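Side-chain contacts in aspartate aminotransferase (Rhodobacter sphaeroides, PDB 3NRA), which probably transfers the amino group of L-aspartate to 2-oxoglutarate, giving oxaloacetate and L-glutamate, with pyridoxal 5'-phosphate as cofactor: residues B[105-110]-B[284-289]; B[115-120]-B[280-285]; B[317-322]-B[393-398]; B[332-337]-B[382-387]. All blocks are in the same frame, centred on the assembly; numbering follows the deposited sequence.

In the fold
Following the chain from the N terminus, the first contact segments are on strand 105-108 and helix 110-120. They open interactions 1 and 2. Both loops close when the chain returns at 280-289, which runs from the end of helix 269-282 into helix 288-291. Interaction 2 opens later and closes on the same stretch, slightly earlier, at V282 against A286. Their segments share L284 and R285 and pack together beside the second subunit, at the edge of the seven-stranded sheet. Helix 304-324 then opens interaction 3, which helix 388-404 closes. Interaction 4 opens and closes within that span. It joins the loop before strand 339-340 to the end of strand 380-383. L319 packs on F384 between the two.

Interaction 1. Residues B[105-110]-B[284-289]; sequences LIITPG and LRAAGY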
loop_
_atom_site.group_PDB
_atom_site.type_symbol
_atom_site.label_atom_id
_atom_site.label_comp_id
_atom_site.label_asym_id
_atom_site.label_seq_id
_atom_site.Cartn_x
_atom_site.Cartn_y
_atom_site.Cartn_z
ATOM N N LEU B 105 14.378 2.624 -10.332
ATOM C CA LEU B 105 13.738 1.334 -9.989
ATOM C C LEU B 105 13.175 1.398 -8.578
ATOM O O LEU B 105 13.890 1.666 -7.655
ATOM C CB LEU B 105 14.715 0.176 -10.101
ATOM C CG LEU B 105 14.178 -1.219 -9.735
ATOM C CD1 LEU B 105 12.911 -1.627 -10.586
ATOM C CD2 LEU B 105 15.272 -2.243 -9.888
ATOM N N ILE B 106 11.870 1.173 -8.452
ATOM C CA ILE B 106 11.189 1.176 -7.165
ATOM C C ILE B 106 10.482 -0.149 -7.007
ATOM O O ILE B 106 9.945 -0.681 -7.997
ATOM C CB ILE B 106 10.169 2.357 -7.054
ATOM C CG1 ILE B 106 9.580 2.433 -5.657
ATOM C CG2 ILE B 106 9.060 2.231 -8.098
ATOM C CD1 ILE B 106 8.721 3.756 -5.382
ATOM N N ILE B 107 10.542 -0.707 -5.775
ATOM C CA ILE B 107 9.757 -1.861 -5.390
ATOM C C ILE B 107 8.529 -1.428 -4.585
ATOM O O ILE B 107 8.656 -0.671 -3.622
ATOM C CB ILE B 107 10.547 -2.825 -4.532
ATOM C CG1 ILE B 107 11.863 -3.235 -5.241
ATOM C CG2 ILE B 107 9.667 -4.076 -4.214
ATOM C CD1 ILE B 107 12.768 -4.199 -4.399
ATOM N N THR B 108 7.360 -1.971 -4.954
ATOM C CA THR B 108 6.054 -1.430 -4.544
ATOM C C THR B 108 5.132 -2.549 -4.005
ATOM O O THR B 108 5.374 -3.757 -4.279
ATOM C CB THR B 108 5.315 -0.792 -5.738
ATOM O OG1 THR B 108 5.195 -1.760 -6.774
ATOM C CG2 THR B 108 6.055 0.448 -6.278
ATOM N N PRO B 109 4.055 -2.158 -3.262
ATOM C CA PRO B 109 3.050 -3.136 -2.822
ATOM C C PRO B 109 2.154 -3.596 -3.989
ATOM O O PRO B 109 1.083 -3.008 -4.246
ATOM C CB PRO B 109 2.262 -2.393 -1.750
ATOM C CG PRO B 109 2.526 -0.908 -2.022
ATOM C CD PRO B 109 3.863 -0.827 -2.635
ATOM N N GLY B 110 2.619 -4.634 -4.694
ATOM C CA GLY B 110 1.956 -5.111 -5.891
ATOM C C GLY B 110 2.254 -4.183 -7.050
ATOM O O GLY B 110 2.830 -3.079 -6.867
ATOM N N LEU B 284 5.011 3.389 3.553
ATOM C CA LEU B 284 6.477 3.265 3.835
ATOM C C LEU B 284 7.248 2.469 2.781
ATOM O O LEU B 284 8.129 3.005 2.136
ATOM C CB LEU B 284 6.770 2.710 5.242
ATOM C CG LEU B 284 6.214 3.436 6.463
ATOM C CD1 LEU B 284 6.564 2.667 7.728
ATOM C CD2 LEU B 284 6.738 4.879 6.549
ATOM N N ARG B 285 6.952 1.182 2.646
ATOM C CA ARG B 285 7.703 0.325 1.776
ATOM C C ARG B 285 6.854 -0.850 1.391
ATOM O O ARG B 285 5.842 -1.111 2.022
ATOM C CB ARG B 285 8.976 -0.143 2.475
ATOM C CG ARG B 285 8.738 -0.905 3.826
ATOM C CD ARG B 285 10.037 -1.300 4.483
ATOM N NE ARG B 285 10.769 -0.103 4.795
ATOM C CZ ARG B 285 10.559 0.683 5.861
ATOM N NH1 ARG B 285 9.713 0.332 6.846
ATOM N NH2 ARG B 285 11.230 1.819 5.956
ATOM N N ALA B 286 7.240 -1.539 0.314
ATOM C CA ALA B 286 6.798 -2.910 0.108
ATOM C C ALA B 286 7.250 -3.728 1.321
ATOM O O ALA B 286 8.368 -3.541 1.811
ATOM C CB ALA B 286 7.416 -3.476 -1.195
ATOM N N ALA B 287 6.401 -4.637 1.793
ATOM C CA ALA B 287 6.707 -5.413 3.017
ATOM C C ALA B 287 8.158 -5.907 2.981
ATOM O O ALA B 287 8.585 -6.571 2.004
ATOM C CB ALA B 287 5.747 -6.592 3.176
ATOM N N GLY B 288 8.926 -5.528 4.010
ATOM C CA GLY B 288 10.328 -5.882 4.088
ATOM C C GLY B 288 10.594 -7.356 3.829
ATOM O O GLY B 288 11.418 -7.693 2.990
ATOM N N TYR B 289 9.874 -8.226 4.528
ATOM C CA TYR B 289 10.097 -9.655 4.401
ATOM C C TYR B 289 9.695 -10.158 3.027
ATOM O O TYR B 289 10.407 -10.980 2.430
ATOM C CB TYR B 289 9.352 -10.439 5.482
ATOM C CG TYR B 289 9.833 -10.182 6.922
ATOM C CD1 TYR B 289 11.175 -10.113 7.235
ATOM C CD2 TYR B 289 8.925 -10.064 7.962
ATOM C CE1 TYR B 289 11.591 -9.881 8.526
ATOM C CE2 TYR B 289 9.343 -9.859 9.270
ATOM C CZ TYR B 289 10.659 -9.746 9.539
ATOM O OH TYR B 289 11.075 -9.526 10.819
HETATM O O HOH W 1 9.677 -0.713 -1.045
#
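A286 lays its methyl group over the backbone at the end of strand 105-108, the edge strand of the large mixed sheet of this class I aminotransferase fold. The CB of A286 lies 3.7 Å from the carbonyl O of T108. The same methyl meets the CG2 branch of I107 at 3.8 Å. With its CG1 beside the backbone N (chi1 -55°), I107 places CG2 anti to that N and against A286. L294 and helix 81-95 also pack on I107. P109 is the centre of an inverse gamma turn and adds its backbone N to the surface under the methyl, 4.2 Å from A286 CB. No direct hydrogen bond joins 105-110 to 284-289. A water bridges them instead. It accepts from A286 N at 2.9 Å and donates to I107 O at 2.8 Å. The Q279 side chain also bonds to I107 O, which gives this buried carbonyl two partners. S283 of the second subunit also packs on P109. The T108 side chain leaves its backbone away from 284-289 and is used within the turn: its OG1 donates to G110 O at 2.7 Å, tilted 34° from the carbonyl plane.

Interaction 2. Residues B[115-120]-B[280-285]; sequences LFLAVA and AIVSLR
V282 packs against F116 and L117 where helix 110-120 meets the C-terminal end of helix 269-282 in the class I aminotransferase fold. The close part is small. A single methyl, V282 CG2, meets both partners. It sits at the edge of the F116 ring, near the ring plane, 4.0 Å from CE2. It also lies 4.1 Å from CD2 of L117. The side chains of L117 and V282 lie alongside each other, running in opposite senses. CG1 of V282 is anti to the backbone N (chi1 170°), which leaves CG2 beside that N and turned to helix 110-120. The second subunit adds to this close part: its I281 packs on F116, and its V282 meets V282 across the interface. The backbones stay well apart, with 8.8 Å between the CA atoms of L117 and V282. No hydrogen bond crosses between them. The looser part begins at S283, where the chain leaves helical geometry. From there 283-285 has no contact with 115-120. R261 of the second subunit covers this side, packing on L284 and bonding weakly to S283 O. The helix end itself is held weakly: L284 N reaches A280 O at 3.3 Å.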
loop_
_atom_site.group_PDB
_atom_site.type_symbol
_atom_site.label_atom_id
_atom_site.label_comp_id
_atom_site.label_asym_id
_atom_site.label_seq_id
_atom_site.Cartn_x
_atom_site.Cartn_y
_atom_site.Cartn_z
ATOM N N LEU B 115 1.100 1.211 -9.887
ATOM C CA LEU B 115 0.144 1.927 -10.712
ATOM C C LEU B 115 -0.404 3.162 -10.001
ATOM O O LEU B 115 -0.419 4.276 -10.584
ATOM C CB LEU B 115 -1.000 1.002 -11.096
ATOM C CG LEU B 115 -2.090 1.534 -12.009
ATOM C CD1 LEU B 115 -1.537 2.004 -13.367
ATOM C CD2 LEU B 115 -3.215 0.457 -12.185
ATOM N N PHE B 116 -0.845 2.989 -8.752
ATOM C CA PHE B 116 -1.291 4.114 -7.972
ATOM C C PHE B 116 -0.260 5.235 -7.947
ATOM O O PHE B 116 -0.595 6.413 -8.132
ATOM C CB PHE B 116 -1.571 3.714 -6.524
ATOM C CG PHE B 116 -2.043 4.878 -5.658
ATOM C CD1 PHE B 116 -3.284 5.398 -5.824
ATOM C CD2 PHE B 116 -1.215 5.453 -4.734
ATOM C CE1 PHE B 116 -3.719 6.462 -5.064
ATOM C CE2 PHE B 116 -1.640 6.506 -3.970
ATOM C CZ PHE B 116 -2.904 6.999 -4.130
ATOM N N LEU B 117 0.965 4.877 -7.576
ATOM C CA LEU B 117 2.037 5.871 -7.412
ATOM C C LEU B 117 2.349 6.551 -8.745
ATOM O O LEU B 117 2.535 7.759 -8.797
ATOM C CB LEU B 117 3.306 5.186 -6.859
ATOM C CG LEU B 117 3.209 4.643 -5.416
ATOM C CD1 LEU B 117 4.454 3.890 -5.054
ATOM C CD2 LEU B 117 2.962 5.800 -4.421
ATOM N N ALA B 118 2.394 5.752 -9.815
ATOM C CA ALA B 118 2.721 6.245 -11.138
ATOM C C ALA B 118 1.682 7.283 -11.613
ATOM O O ALA B 118 2.046 8.344 -12.153
ATOM C CB ALA B 118 2.803 5.090 -12.113
ATOM N N VAL B 119 0.399 7.005 -11.377
ATOM C CA VAL B 119 -0.641 7.971 -11.738
ATOM C C VAL B 119 -0.557 9.204 -10.805
ATOM O O VAL B 119 -0.669 10.356 -11.267
ATOM C CB VAL B 119 -2.027 7.344 -11.683
ATOM C CG1 VAL B 119 -3.111 8.394 -11.999
ATOM C CG2 VAL B 119 -2.116 6.121 -12.661
ATOM N N ALA B 120 -0.324 8.966 -9.508
ATOM C CA ALA B 120 -0.200 10.077 -8.524
ATOM C C ALA B 120 0.940 11.017 -8.879
ATOM O O ALA B 120 0.812 12.231 -8.728
ATOM C CB ALA B 120 0.001 9.539 -7.123
ATOM N N ALA B 280 6.610 6.704 0.757
ATOM C CA ALA B 280 6.910 6.928 2.133
ATOM C C ALA B 280 5.638 7.188 2.950
ATOM O O ALA B 280 5.483 6.607 4.017
ATOM C CB ALA B 280 7.945 8.112 2.299
ATOM N N ILE B 281 4.709 7.984 2.416
ATOM C CA ILE B 281 3.496 8.337 3.165
ATOM C C ILE B 281 2.261 7.494 2.808
ATOM O O ILE B 281 1.263 7.523 3.535
ATOM C CB ILE B 281 3.170 9.877 3.126
ATOM C CG1 ILE B 281 2.793 10.348 1.720
ATOM C CG2 ILE B 281 4.370 10.705 3.681
ATOM C CD1 ILE B 281 2.578 11.842 1.636
ATOM N N VAL B 282 2.350 6.696 1.739
ATOM C CA VAL B 282 1.273 5.774 1.370
ATOM C C VAL B 282 1.333 4.497 2.200
ATOM O O VAL B 282 0.282 4.023 2.696
ATOM C CB VAL B 282 1.295 5.428 -0.165
ATOM C CG1 VAL B 282 0.323 4.283 -0.492
ATOM C CG2 VAL B 282 0.941 6.662 -0.981
ATOM N N SER B 283 2.522 3.889 2.294
ATOM C CA SER B 283 2.690 2.660 3.104
ATOM C C SER B 283 4.130 2.366 3.587
ATOM O O SER B 283 4.409 1.234 4.044
ATOM C CB SER B 283 2.166 1.454 2.314
ATOM O OG SER B 283 2.918 1.250 1.115
ATOM N N LEU B 284 5.011 3.389 3.553
ATOM C CA LEU B 284 6.477 3.265 3.835
ATOM C C LEU B 284 7.248 2.469 2.781
ATOM O O LEU B 284 8.129 3.005 2.136
ATOM C CB LEU B 284 6.770 2.710 5.242
ATOM C CG LEU B 284 6.214 3.436 6.463
ATOM C CD1 LEU B 284 6.564 2.667 7.728
ATOM C CD2 LEU B 284 6.738 4.879 6.549
ATOM N N ARG B 285 6.952 1.182 2.646
ATOM C CA ARG B 285 7.703 0.325 1.776
ATOM C C ARG B 285 6.854 -0.850 1.391
ATOM O O ARG B 285 5.842 -1.111 2.022
ATOM C CB ARG B 285 8.976 -0.143 2.475
ATOM C CG ARG B 285 8.738 -0.905 3.826
ATOM C CD ARG B 285 10.037 -1.300 4.483
ATOM N NE ARG B 285 10.769 -0.103 4.795
ATOM C CZ ARG B 285 10.559 0.683 5.861
ATOM N NH1 ARG B 285 9.713 0.332 6.846
ATOM N NH2 ARG B 285 11.230 1.819 5.956
#

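Interaction 3. Residues B[317-322]-B[393-398]; sequences DELLHV and AAARRI
L319 and A395 make the closest approach between 317-322 and 393-398, with L319 CD2 3.5 Å from A395 CB. V322 sits about one turn further on and brings its CG1 branch to the same methyl at 3.9 Å. That branch also reaches the A395 carbonyl O at 3.8 Å, so it rests on backbone as well as side chain. Next to it lies R396. Its aliphatic CG touches V322 CG1 at 3.8 Å, and the two side chains cross at about a right angle. R396 lies at the exposed border of the contact, and its side chain is modelled in two conformers. V322 holds CG1 anti to its backbone N (chi1 170°), which extends the branch toward helix 388-404. The first shell is van der Waals packing, and no hydrogen bond joins the two segments. Behind it, segments 317-322 and 393-398 run nearly parallel in the C-terminal part of the aminotransferase fold. They cross at -17°, with axes 9.6 Å apart. The small A395 lets V322 and L319 come close to helix 388-404. Further out, L319 also packs on L340 and on F384. I398 and A394 lie against V364 of strand 364-368. Elsewhere on helix 388-404, the CB of R397 points away from 317-322, and its NE bonds to the A362 carbonyl.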
loop_
_atom_site.group_PDB
_atom_site.type_symbol
_atom_site.label_atom_id
_atom_site.label_comp_id
_atom_site.label_asym_id
_atom_site.label_seq_id
_atom_site.Cartn_x
_atom_site.Cartn_y
_atom_site.Cartn_z
ATOM N N ASP B 317 -6.498 -22.835 -25.062
ATOM C CA ASP B 317 -6.993 -23.404 -26.328
ATOM C C ASP B 317 -8.291 -24.194 -26.173
ATOM O O ASP B 317 -9.158 -24.145 -27.050
ATOM C CB ASP B 317 -5.929 -24.313 -26.971
ATOM C CG ASP B 317 -4.720 -23.538 -27.503
ATOM O OD1 ASP B 317 -4.771 -22.296 -27.564
ATOM O OD2 ASP B 317 -3.715 -24.195 -27.851
ATOM N N GLU B 318 -8.405 -24.977 -25.107
ATOM C CA GLU B 318 -9.634 -25.741 -24.885
ATOM C C GLU B 318 -10.774 -24.822 -24.467
ATOM O O GLU B 318 -11.875 -25.011 -24.890
ATOM C CB GLU B 318 -9.455 -26.881 -23.873
ATOM C CG GLU B 318 -10.616 -27.931 -23.963
ATOM C CD GLU B 318 -10.423 -29.157 -23.054
ATOM O OE1 GLU B 318 -9.543 -29.124 -22.162
ATOM O OE2 GLU B 318 -11.158 -30.149 -23.239
ATOM N N LEU B 319 -10.495 -23.804 -23.658
ATOM C CA LEU B 319 -11.547 -22.826 -23.328
ATOM C C LEU B 319 -12.026 -22.101 -24.559
ATOM O O LEU B 319 -13.219 -21.879 -24.709
ATOM C CB LEU B 319 -11.095 -21.811 -22.287
ATOM C CG LEU B 319 -11.058 -22.253 -20.809
ATOM C CD1 LEU B 319 -11.144 -21.037 -19.914
ATOM C CD2 LEU B 319 -12.160 -23.219 -20.443
ATOM N N LEU B 320 -11.113 -21.747 -25.447
ATOM C CA LEU B 320 -11.487 -21.068 -26.675
ATOM C C LEU B 320 -12.352 -21.955 -27.545
ATOM O O LEU B 320 -13.359 -21.513 -28.052
ATOM C CB LEU B 320 -10.255 -20.601 -27.447
ATOM C CG LEU B 320 -9.603 -19.299 -26.952
ATOM C CD1 LEU B 320 -8.276 -19.076 -27.678
ATOM C CD2 LEU B 320 -10.558 -18.098 -27.154
ATOM N N HIS B 321 -11.985 -23.230 -27.653
ATOM C CA HIS B 321 -12.791 -24.191 -28.392
ATOM C C HIS B 321 -14.262 -24.251 -27.891
ATOM O O HIS B 321 -15.198 -24.218 -28.696
ATOM C CB HIS B 321 -12.191 -25.578 -28.304
ATOM C CG HIS B 321 -12.887 -26.572 -29.156
ATOM N ND1 HIS B 321 -12.760 -26.592 -30.533
ATOM C CD2 HIS B 321 -13.758 -27.565 -28.840
ATOM C CE1 HIS B 321 -13.507 -27.570 -31.022
ATOM N NE2 HIS B 321 -14.128 -28.169 -30.016
ATOM N N VAL B 322 -14.425 -24.360 -26.573
ATOM C CA VAL B 322 -15.742 -24.437 -25.937
ATOM C C VAL B 322 -16.548 -23.150 -26.150
ATOM O O VAL B 322 -17.692 -23.213 -26.572
ATOM C CB VAL B 322 -15.618 -24.729 -24.415
ATOM C CG1 VAL B 322 -16.985 -24.554 -23.710
ATOM C CG2 VAL B 322 -15.061 -26.152 -24.177
ATOM N N ALA B 393 -14.964 -27.790 -17.650
ATOM C CA ALA B 393 -16.337 -28.119 -17.170
ATOM C C ALA B 393 -17.156 -26.878 -16.837
ATOM O O ALA B 393 -18.302 -26.809 -17.199
ATOM C CB ALA B 393 -16.290 -29.062 -15.947
ATOM N N ALA B 394 -16.539 -25.884 -16.184
ATOM C CA ALA B 394 -17.214 -24.608 -15.891
ATOM C C ALA B 394 -17.597 -23.863 -17.182
ATOM O O ALA B 394 -18.695 -23.377 -17.307
ATOM C CB ALA B 394 -16.321 -23.705 -14.984
ATOM N N ALA B 395 -16.676 -23.803 -18.122
ATOM C CA ALA B 395 -16.920 -23.160 -19.404
ATOM C C ALA B 395 -18.090 -23.798 -20.147
ATOM O O ALA B 395 -18.884 -23.085 -20.769
ATOM C CB ALA B 395 -15.660 -23.197 -20.272
ATOM N N ARG B 396 -18.199 -25.128 -20.089
ATOM C CA ARG B 396 -19.316 -25.814 -20.730
ATOM C C ARG B 396 -20.649 -25.494 -20.062
ATOM O O ARG B 396 -21.672 -25.380 -20.742
ATOM C CB ARG B 396 -19.073 -27.314 -20.769
ATOM C CG ARG B 396 -17.947 -27.668 -21.729
ATOM C CD ARG B 396 -17.887 -29.105 -22.074
ATOM N NE ARG B 396 -19.154 -29.627 -22.591
ATOM C CZ ARG B 396 -19.331 -30.888 -22.963
ATOM N NH1 ARG B 396 -18.301 -31.751 -22.936
ATOM N NH2 ARG B 396 -20.521 -31.286 -23.388
ATOM N N ARG B 397 -20.629 -25.281 -18.725
ATOM C CA ARG B 397 -21.826 -24.815 -18.018
ATOM C C ARG B 397 -22.205 -23.379 -18.458
ATOM O O ARG B 397 -23.403 -23.054 -18.578
ATOM C CB ARG B 397 -21.641 -24.884 -16.474
ATOM C CG ARG B 397 -21.369 -26.291 -15.923
ATOM C CD ARG B 397 -21.699 -26.412 -14.428
ATOM N NE ARG B 397 -20.837 -25.586 -13.589
ATOM C CZ ARG B 397 -19.577 -25.888 -13.250
ATOM N NH1 ARG B 397 -18.979 -27.027 -13.678
ATOM N NH2 ARG B 397 -18.890 -25.049 -12.471
ATOM N N ILE B 398 -21.209 -22.526 -18.701
ATOM C CA ILE B 398 -21.493 -21.148 -19.147
ATOM C C ILE B 398 -22.258 -21.174 -20.457
ATOM O O ILE B 398 -23.299 -20.504 -20.594
ATOM C CB ILE B 398 -20.218 -20.296 -19.368
ATOM C CG1 ILE B 398 -19.470 -20.074 -18.048
ATOM C CG2 ILE B 398 -20.601 -18.896 -19.995
ATOM C CD1 ILE B 398 -18.190 -19.143 -18.164
#

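Interaction 4. Residues B[332-337]-B[382-387]; sequences RTPQAG and LNFSQD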
loop_
_atom_site.group_PDB
_atom_site.type_symbol
_atom_site.label_atom_id
_atom_site.label_comp_id
_atom_site.label_asym_id
_atom_site.label_seq_id
_atom_site.Cartn_x
_atom_site.Cartn_y
_atom_site.Cartn_z
ATOM N N ARG B 332 -11.158 -12.992 -28.616
ATOM C CA ARG B 332 -9.817 -12.928 -29.148
ATOM C C ARG B 332 -8.983 -13.995 -28.478
ATOM O O ARG B 332 -9.152 -14.262 -27.272
ATOM C CB ARG B 332 -9.151 -11.543 -28.921
ATOM C CG ARG B 332 -9.606 -10.413 -29.931
ATOM C CD ARG B 332 -9.102 -10.648 -31.333
ATOM N NE ARG B 332 -7.652 -10.572 -31.391
ATOM C CZ ARG B 332 -6.949 -9.447 -31.533
ATOM N NH1 ARG B 332 -7.560 -8.270 -31.670
ATOM N NH2 ARG B 332 -5.616 -9.495 -31.531
ATOM N N THR B 333 -8.078 -14.590 -29.245
ATOM C CA THR B 333 -7.033 -15.434 -28.681
ATOM C C THR B 333 -6.138 -14.610 -27.814
ATOM O O THR B 333 -5.508 -13.677 -28.313
ATOM C CB THR B 333 -6.178 -16.067 -29.758
ATOM O OG1 THR B 333 -7.018 -16.703 -30.713
ATOM C CG2 THR B 333 -5.194 -17.121 -29.134
ATOM N N PRO B 334 -6.042 -14.951 -26.500
ATOM C CA PRO B 334 -5.050 -14.282 -25.664
ATOM C C PRO B 334 -3.623 -14.613 -26.105
ATOM O O PRO B 334 -3.342 -15.739 -26.480
ATOM C CB PRO B 334 -5.319 -14.867 -24.249
ATOM C CG PRO B 334 -6.596 -15.552 -24.334
ATOM C CD PRO B 334 -6.802 -15.955 -25.733
ATOM N N GLN B 335 -2.749 -13.613 -26.083
ATOM C CA GLN B 335 -1.387 -13.743 -26.614
ATOM C C GLN B 335 -0.330 -13.670 -25.500
ATOM O O GLN B 335 0.778 -14.184 -25.645
ATOM C CB GLN B 335 -1.152 -12.675 -27.654
ATOM C CG GLN B 335 -2.001 -12.901 -28.934
ATOM C CD GLN B 335 -2.110 -11.666 -29.830
ATOM O OE1 GLN B 335 -2.434 -10.554 -29.365
ATOM N NE2 GLN B 335 -1.912 -11.868 -31.133
ATOM N N ALA B 336 -0.686 -13.052 -24.396
ATOM C CA ALA B 336 0.030 -13.247 -23.150
ATOM C C ALA B 336 -0.932 -13.088 -21.974
ATOM O O ALA B 336 -1.990 -12.486 -22.111
ATOM C CB ALA B 336 1.214 -12.245 -23.047
ATOM N N GLY B 337 -0.578 -13.662 -20.839
ATOM C CA GLY B 337 -1.419 -13.593 -19.631
ATOM C C GLY B 337 -2.577 -14.573 -19.655
ATOM O O GLY B 337 -2.722 -15.326 -20.606
ATOM N N LEU B 382 -12.804 -13.769 -17.869
ATOM C CA LEU B 382 -12.404 -14.961 -17.161
ATOM C C LEU B 382 -10.928 -14.896 -16.922
ATOM O O LEU B 382 -10.179 -14.653 -17.843
ATOM C CB LEU B 382 -12.716 -16.189 -17.997
ATOM C CG LEU B 382 -14.172 -16.679 -17.986
ATOM C CD1 LEU B 382 -15.060 -15.732 -18.731
ATOM C CD2 LEU B 382 -14.274 -18.100 -18.586
ATOM N N ASN B 383 -10.496 -15.140 -15.695
ATOM C CA ASN B 383 -9.101 -15.481 -15.460
ATOM C C ASN B 383 -8.984 -17.002 -15.490
ATOM O O ASN B 383 -9.484 -17.681 -14.587
ATOM C CB ASN B 383 -8.593 -14.897 -14.116
ATOM C CG ASN B 383 -7.113 -15.217 -13.850
ATOM O OD1 ASN B 383 -6.650 -16.327 -14.116
ATOM N ND2 ASN B 383 -6.377 -14.241 -13.299
ATOM N N PHE B 384 -8.317 -17.533 -16.513
ATOM C CA PHE B 384 -8.252 -18.979 -16.708
ATOM C C PHE B 384 -7.001 -19.654 -16.131
ATOM O O PHE B 384 -6.750 -20.828 -16.410
ATOM C CB PHE B 384 -8.469 -19.365 -18.208
ATOM C CG PHE B 384 -7.411 -18.851 -19.150
ATOM C CD1 PHE B 384 -6.259 -19.592 -19.406
ATOM C CD2 PHE B 384 -7.610 -17.665 -19.851
ATOM C CE1 PHE B 384 -5.287 -19.129 -20.324
ATOM C CE2 PHE B 384 -6.677 -17.209 -20.751
ATOM C CZ PHE B 384 -5.494 -17.953 -20.989
ATOM N N SER B 385 -6.269 -18.975 -15.256
ATOM C CA SER B 385 -5.231 -19.662 -14.465
ATOM C C SER B 385 -5.908 -20.450 -13.346
ATOM O O SER B 385 -5.959 -20.019 -12.187
ATOM C CB SER B 385 -4.182 -18.690 -13.943
ATOM O OG SER B 385 -3.116 -19.394 -13.342
ATOM N N GLN B 386 -6.451 -21.608 -13.744
ATOM C CA GLN B 386 -7.360 -22.417 -12.939
ATOM C C GLN B 386 -6.959 -23.867 -13.065
ATOM O O GLN B 386 -6.116 -24.226 -13.918
ATOM C CB GLN B 386 -8.793 -22.283 -13.444
ATOM C CG GLN B 386 -9.364 -20.839 -13.459
ATOM C CD GLN B 386 -9.497 -20.243 -12.077
ATOM O OE1 GLN B 386 -9.660 -20.979 -11.052
ATOM N NE2 GLN B 386 -9.414 -18.896 -12.006
ATOM N N ASP B 387 -7.580 -24.716 -12.248
ATOM C CA ASP B 387 -7.553 -26.151 -12.487
ATOM C C ASP B 387 -8.102 -26.414 -13.902
ATOM O O ASP B 387 -9.160 -25.926 -14.237
ATOM C CB ASP B 387 -8.391 -26.895 -11.449
ATOM C CG ASP B 387 -8.446 -28.407 -11.710
ATOM O OD1 ASP B 387 -7.541 -29.132 -11.229
ATOM O OD2 ASP B 387 -9.398 -28.877 -12.379
#
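P334 and F384 supply the apolar part of this contact. The CG of the proline ring lies 3.9 Å from CE2 of F384, and the two side chains cross obliquely. F384 holds its CG between the backbone N and the carbonyl carbon (chi1 64°), and the end of its ring is brought nearer to 332-337 than its CB is. At that end CZ lies 3.8 Å from the carbonyl O of G337, as plain packing. I315 and R316 of helix 304-324 also touch the F384 side chain, and L340 touches both F384 and P334. The contact thus joins the loop ahead of strand 339-340 to the end of strand 380-383, neighbouring strands in the small mixed sheet of the C-terminal part of the aminotransferase fold. Hydrogen bonds do not cross between the segments. Within 382-387 they shape the turn, while the loop 332-337 is tied to its surroundings. N383 OD1 accepts from S385 N at 2.9 Å in an Asx turn, with a C=O...N angle of 163°. Q386 NE2 donates to N383 O, also at 2.9 Å, and this acceptor lies close to the plane of the glutamine amide. On the loop side, G337 O takes a hydrogen bond from Y226 OH, and P334 O one from R316 NH1. D387 is the N-cap of helix 388-404; its OD2 accepts from A390 N.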